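Spherulin-4 (PDB 5C5G) is a glycoside hydrolase with a (beta/alpha) barrel fold, and probably acts on galactosaminogalactan, the fungal polysaccharide whose biosynthesis needs its Aspergillus fumigatus counterpart. Local coordinates at residues S167-E172 / C199-S204; K7-V12 / V224-F229. All blocks are in the same frame, centred on the assembly; numbering follows the deposited sequence.

How the contacts relate
The chain enters the barrel through K7-V12, which leads into the first of its eight parallel strands (9-13). It then runs through most of the fold before strand 167-172. Contact 1 pairs that strand with C199-S204, across a short loop that holds helix 175-180. Helix 212-224 follows and leads into V224-F229, which returns to K7-V12. Contact 2 therefore joins the first and last strands and closes the barrel, and the shorter loop of contact 1 lies within its span. The two contacts meet directly. Strand 198-203 lies beside 227-230, S167 probably hydrogen-bonds E227, and the sulfur of C199 packs on the ring of F11.

Contact 1 of 2, residues S167-E172 / C199-S204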
loop_
_atom_site.group_PDB
_atom_site.type_symbol
_atom_site.label_atom_id
_atom_site.label_comp_id
_atom_site.label_asym_id
_atom_site.label_seq_id
_atom_site.Cartn_x
_atom_site.Cartn_y
_atom_site.Cartn_z
ATOM N N SER A 167 -6.356 4.240 5.008
ATOM C CA SER A 167 -5.467 3.315 5.717
ATOM C C SER A 167 -4.150 3.980 5.991
ATOM O O SER A 167 -3.707 4.817 5.198
ATOM C CB SER A 167 -5.225 2.044 4.904
ATOM O OG SER A 167 -6.437 1.342 4.684
ATOM N N THR A 168 -3.525 3.591 7.097
ATOM C CA THR A 168 -2.223 4.090 7.476
ATOM C C THR A 168 -1.321 2.914 7.779
ATOM O O THR A 168 -1.681 2.034 8.558
ATOM C CB THR A 168 -2.318 4.987 8.733
ATOM O OG1 THR A 168 -3.104 6.145 8.438
ATOM C CG2 THR A 168 -0.970 5.460 9.184
ATOM N N VAL A 169 -0.140 2.915 7.171
ATOM C CA VAL A 169 0.889 1.918 7.444
ATOM C C VAL A 169 1.567 2.262 8.754
ATOM O O VAL A 169 2.423 3.128 8.822
ATOM C CB VAL A 169 1.919 1.852 6.303
ATOM C CG1 VAL A 169 2.876 0.705 6.552
ATOM C CG2 VAL A 169 1.239 1.694 4.934
ATOM N N VAL A 170 1.163 1.567 9.811
ATOM C CA VAL A 170 1.652 1.856 11.156
ATOM C C VAL A 170 2.788 0.955 11.587
ATOM O O VAL A 170 3.357 1.181 12.655
ATOM C CB VAL A 170 0.530 1.803 12.216
ATOM C CG1 VAL A 170 -0.526 2.875 11.943
ATOM C CG2 VAL A 170 -0.103 0.414 12.322
ATOM N N PHE A 171 3.132 -0.036 10.768
ATOM C CA PHE A 171 4.272 -0.894 11.017
ATOM C C PHE A 171 4.901 -1.170 9.663
ATOM O O PHE A 171 4.209 -1.618 8.746
ATOM C CB PHE A 171 3.866 -2.207 11.704
ATOM C CG PHE A 171 5.053 -3.047 12.047
ATOM C CD1 PHE A 171 5.583 -3.918 11.116
ATOM C CD2 PHE A 171 5.697 -2.895 13.268
ATOM C CE1 PHE A 171 6.723 -4.639 11.404
ATOM C CE2 PHE A 171 6.824 -3.632 13.569
ATOM C CZ PHE A 171 7.335 -4.492 12.643
ATOM N N GLU A 172 6.194 -0.885 9.532
ATOM C CA GLU A 172 6.937 -1.144 8.308
ATOM C C GLU A 172 8.363 -1.477 8.723
ATOM O O GLU A 172 9.195 -0.578 8.867
ATOM C CB GLU A 172 6.911 0.061 7.347
ATOM C CG GLU A 172 7.560 -0.273 6.000
ATOM C CD GLU A 172 8.121 0.893 5.232
ATOM O OE1 GLU A 172 7.796 2.053 5.531
ATOM O OE2 GLU A 172 8.929 0.624 4.308
ATOM N N CYS A 199 -2.590 -0.640 8.286
ATOM C CA CYS A 199 -1.839 -1.531 7.418
ATOM C C CYS A 199 -0.545 -1.922 8.101
ATOM O O CYS A 199 0.066 -1.127 8.825
ATOM C CB CYS A 199 -1.537 -0.837 6.088
ATOM S SG CYS A 199 -0.503 -1.730 4.949
ATOM N N ALA A 200 -0.115 -3.150 7.845
ATOM C CA ALA A 200 1.128 -3.691 8.371
ATOM C C ALA A 200 1.977 -4.221 7.233
ATOM O O ALA A 200 1.497 -5.004 6.411
ATOM C CB ALA A 200 0.863 -4.801 9.352
ATOM N N VAL A 201 3.246 -3.829 7.242
ATOM C CA VAL A 201 4.235 -4.280 6.283
ATOM C C VAL A 201 5.373 -4.941 7.060
ATOM O O VAL A 201 6.078 -4.275 7.832
ATOM C CB VAL A 201 4.772 -3.101 5.469
ATOM C CG1 VAL A 201 5.952 -3.525 4.602
ATOM C CG2 VAL A 201 3.681 -2.523 4.584
ATOM N N ILE A 202 5.548 -6.236 6.846
ATOM C CA ILE A 202 6.559 -7.009 7.551
ATOM C C ILE A 202 7.441 -7.675 6.516
ATOM O O ILE A 202 6.989 -8.553 5.793
ATOM C CB ILE A 202 5.943 -8.085 8.461
ATOM C CG1 ILE A 202 4.913 -7.472 9.414
ATOM C CG2 ILE A 202 7.028 -8.802 9.258
ATOM C CD1 ILE A 202 4.061 -8.517 10.130
ATOM N N HIS A 203 8.699 -7.269 6.457
ATOM C CA HIS A 203 9.649 -7.867 5.538
ATOM C C HIS A 203 10.702 -8.641 6.315
ATOM O O HIS A 203 10.666 -8.695 7.548
ATOM C CB HIS A 203 10.256 -6.807 4.621
ATOM C CG HIS A 203 10.895 -5.658 5.330
ATOM N ND1 HIS A 203 12.062 -5.771 6.052
ATOM C CD2 HIS A 203 10.533 -4.356 5.396
ATOM C CE1 HIS A 203 12.386 -4.585 6.540
ATOM N NE2 HIS A 203 11.473 -3.709 6.155
ATOM N N SER A 204 11.630 -9.265 5.600
ATOM C CA SER A 204 12.753 -9.950 6.230
ATOM C C SER A 204 12.272 -11.066 7.146
ATOM O O SER A 204 12.920 -11.383 8.153
ATOM C CB SER A 204 13.631 -8.949 6.994
ATOM O OG SER A 204 13.944 -7.831 6.157
HETATM O O HOH W 1 11.570 -1.002 7.028
#
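V169 and V201 meet inside the barrel, where strands 167-172 and 198-203 run parallel, 11° apart, as the sixth and seventh strands. They are the two strands of a beta-alpha-beta unit with helix 175-180 between them. The tight part is the barrel interior. V169 CG2 lies 3.8 Å from C199 SG, and V169 CG1 lies 3.9 Å from V201 CG2. The side chain of F11 on the first strand touches both C199 and V201. C199 N bonds to T168 O, and V170 N to C199 O. The register then shifts by one residue past V170: V201 N reaches F171 O at 2.8 Å, while F171 N is buried with no partner.

On the outer face, F171 has CG anti to its backbone N (chi1 -176°). This brings the ring edge to V201 O, near the ring plane, 3.3 Å from CD1. F178 meets the same ring edge-to-face.

The looser side is the C-terminal end of the strands, which holds the binding site for N-acetyl-D-galactosamine. E172, a residue of that site, is partly exposed. Its CG rests on V201 CG1, the two side chains alongside each other. Its carboxylate is held from outside the pair, OE2 by Y238 and OE1 by N152. Further on, a water spans the strands: it donates to E172 O at 3.0 Å and lies in the ring plane of H203, 2.8 Å from NE2.

Contact 2 of 2, residues K7-V12 / V224-F229; sequences KSKVFV and VADEIF
K9 and V10 pair in parallel with E227 and I228, the short strand axes crossing at -50°, which joins the first and last strands of the barrel. K9 N bonds to D226 O, I228 N to K9 O, and F11 N to I228 O. The last donor stands above the carbonyl plane, 56° out of it.

At the start of the strands, S8 OG donates to A225 O at 2.7 Å. I228 CD1 packs against the same hydroxyl at 3.6 Å, and M252 of the last helix touches S8, V10 and I228.

K9 is bent at its last torsion (chi4 55°), which turns NZ onto D226. K9 NZ lies 2.7 Å from D226 OD2, a salt bridge on the syn side of the carboxylate and somewhat out of its plane. The other oxygen, OD1, pairs with R195. The aliphatic part of K9 crosses E227, with the two CD atoms 3.6 Å apart.

E227 is buried with its carboxylate inside the barrel. Y148 and S167 bond to OE2, and T39 to OE1. The F11 ring turns its edge to OE1, its CD1 4.0 Å away. Further along the same strand as E227, F229 CB lies 4.2 Å from F11 CD2, near the plane of the F11 ring.

Two acids are thus treated differently. D226 is matched by a lysine and an arginine, whereas the carboxylate of E227 is held by three hydroxyls, which fix its rotation inside the barrel.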
loop_
_atom_site.group_PDB
_atom_site.type_symbol
_atom_site.label_atom_id
_atom_site.label_comp_id
_atom_site.label_asym_id
_atom_site.label_seq_id
_atom_site.Cartn_x
_atom_site.Cartn_y
_atom_site.Cartn_z
ATOM N N LYS A 7 -10.973 -10.904 7.434
ATOM C CA LYS A 7 -10.284 -10.788 6.171
ATOM C C LYS A 7 -9.529 -9.464 6.087
ATOM O O LYS A 7 -9.966 -8.428 6.618
ATOM C CB LYS A 7 -11.305 -10.878 5.039
ATOM C CG LYS A 7 -10.709 -11.214 3.687
ATOM C CD LYS A 7 -10.831 -12.708 3.377
ATOM C CE LYS A 7 -10.355 -13.027 1.960
ATOM N NZ LYS A 7 -11.421 -12.899 0.914
ATOM N N SER A 8 -8.404 -9.521 5.398
ATOM C CA SER A 8 -7.584 -8.354 5.105
ATOM C C SER A 8 -7.322 -8.275 3.614
ATOM O O SER A 8 -7.363 -9.281 2.890
ATOM C CB SER A 8 -6.258 -8.430 5.844
ATOM O OG SER A 8 -6.475 -8.400 7.249
ATOM N N LYS A 9 -7.032 -7.061 3.167
ATOM C CA LYS A 9 -6.541 -6.814 1.825
ATOM C C LYS A 9 -5.066 -7.142 1.752
ATOM O O LYS A 9 -4.326 -6.915 2.707
ATOM C CB LYS A 9 -6.739 -5.352 1.472
ATOM C CG LYS A 9 -8.187 -4.898 1.552
ATOM C CD LYS A 9 -8.324 -3.396 1.364
ATOM C CE LYS A 9 -9.771 -2.926 1.505
ATOM N NZ LYS A 9 -10.386 -3.339 2.798
ATOM N N VAL A 10 -4.643 -7.633 0.596
ATOM C CA VAL A 10 -3.224 -7.776 0.320
ATOM C C VAL A 10 -2.683 -6.419 -0.131
ATOM O O VAL A 10 -3.134 -5.869 -1.142
ATOM C CB VAL A 10 -2.964 -8.853 -0.751
ATOM C CG1 VAL A 10 -1.503 -8.884 -1.137
ATOM C CG2 VAL A 10 -3.414 -10.225 -0.245
ATOM N N PHE A 11 -1.754 -5.874 0.641
ATOM C CA PHE A 11 -1.113 -4.604 0.315
ATOM C C PHE A 11 0.162 -4.917 -0.448
ATOM O O PHE A 11 0.955 -5.757 -0.009
ATOM C CB PHE A 11 -0.796 -3.871 1.598
ATOM C CG PHE A 11 -0.183 -2.545 1.384
ATOM C CD1 PHE A 11 -0.947 -1.468 0.978
ATOM C CD2 PHE A 11 1.159 -2.364 1.568
ATOM C CE1 PHE A 11 -0.363 -0.233 0.773
ATOM C CE2 PHE A 11 1.742 -1.139 1.361
ATOM C CZ PHE A 11 0.983 -0.081 0.962
ATOM N N VAL A 12 0.359 -4.277 -1.592
ATOM C CA VAL A 12 1.479 -4.599 -2.473
ATOM C C VAL A 12 2.246 -3.329 -2.816
ATOM O O VAL A 12 1.785 -2.534 -3.646
ATOM C CB VAL A 12 1.017 -5.266 -3.778
ATOM C CG1 VAL A 12 2.221 -5.826 -4.534
ATOM C CG2 VAL A 12 0.004 -6.387 -3.486
ATOM N N VAL A 224 -5.458 -7.441 13.530
ATOM C CA VAL A 224 -5.159 -6.059 13.897
ATOM C C VAL A 224 -4.992 -5.105 12.723
ATOM O O VAL A 224 -4.987 -3.893 12.943
ATOM C CB VAL A 224 -3.911 -5.962 14.821
ATOM C CG1 VAL A 224 -4.188 -6.633 16.140
ATOM C CG2 VAL A 224 -2.690 -6.552 14.172
ATOM N N ALA A 225 -4.865 -5.613 11.497
ATOM C CA ALA A 225 -4.615 -4.754 10.341
ATOM C C ALA A 225 -5.409 -5.232 9.138
ATOM O O ALA A 225 -5.333 -6.407 8.761
ATOM C CB ALA A 225 -3.141 -4.735 9.998
ATOM N N ASP A 226 -6.158 -4.327 8.524
ATOM C CA ASP A 226 -7.016 -4.675 7.395
ATOM C C ASP A 226 -6.268 -4.703 6.070
ATOM O O ASP A 226 -6.851 -5.117 5.074
ATOM C CB ASP A 226 -8.174 -3.689 7.306
ATOM C CG ASP A 226 -9.248 -4.112 6.328
ATOM O OD1 ASP A 226 -9.790 -5.230 6.487
ATOM O OD2 ASP A 226 -9.578 -3.306 5.420
ATOM N N GLU A 227 -5.003 -4.281 6.039
ATOM C CA GLU A 227 -4.168 -4.421 4.841
ATOM C C GLU A 227 -2.810 -4.910 5.281
ATOM O O GLU A 227 -2.285 -4.413 6.273
ATOM C CB GLU A 227 -4.046 -3.116 4.045
ATOM C CG GLU A 227 -5.363 -2.359 3.943
ATOM C CD GLU A 227 -5.533 -1.512 2.705
ATOM O OE1 GLU A 227 -4.901 -1.822 1.666
ATOM O OE2 GLU A 227 -6.320 -0.553 2.771
ATOM N N ILE A 228 -2.255 -5.899 4.577
ATOM C CA ILE A 228 -1.052 -6.586 5.027
ATOM C C ILE A 228 -0.139 -6.930 3.850
ATOM O O ILE A 228 -0.611 -7.431 2.828
ATOM C CB ILE A 228 -1.414 -7.905 5.728
ATOM C CG1 ILE A 228 -2.365 -7.651 6.898
ATOM C CG2 ILE A 228 -0.156 -8.632 6.177
ATOM C CD1 ILE A 228 -2.919 -8.910 7.516
ATOM N N PHE A 229 1.155 -6.680 4.028
ATOM C CA PHE A 229 2.191 -7.218 3.150
ATOM C C PHE A 229 3.189 -7.951 4.027
ATOM O O PHE A 229 3.674 -7.392 5.014
ATOM C CB PHE A 229 2.920 -6.098 2.426
ATOM C CG PHE A 229 3.977 -6.573 1.460
ATOM C CD1 PHE A 229 3.638 -7.357 0.370
ATOM C CD2 PHE A 229 5.306 -6.197 1.618
ATOM C CE1 PHE A 229 4.629 -7.785 -0.531
ATOM C CE2 PHE A 229 6.283 -6.613 0.717
ATOM C CZ PHE A 229 5.943 -7.394 -0.348
#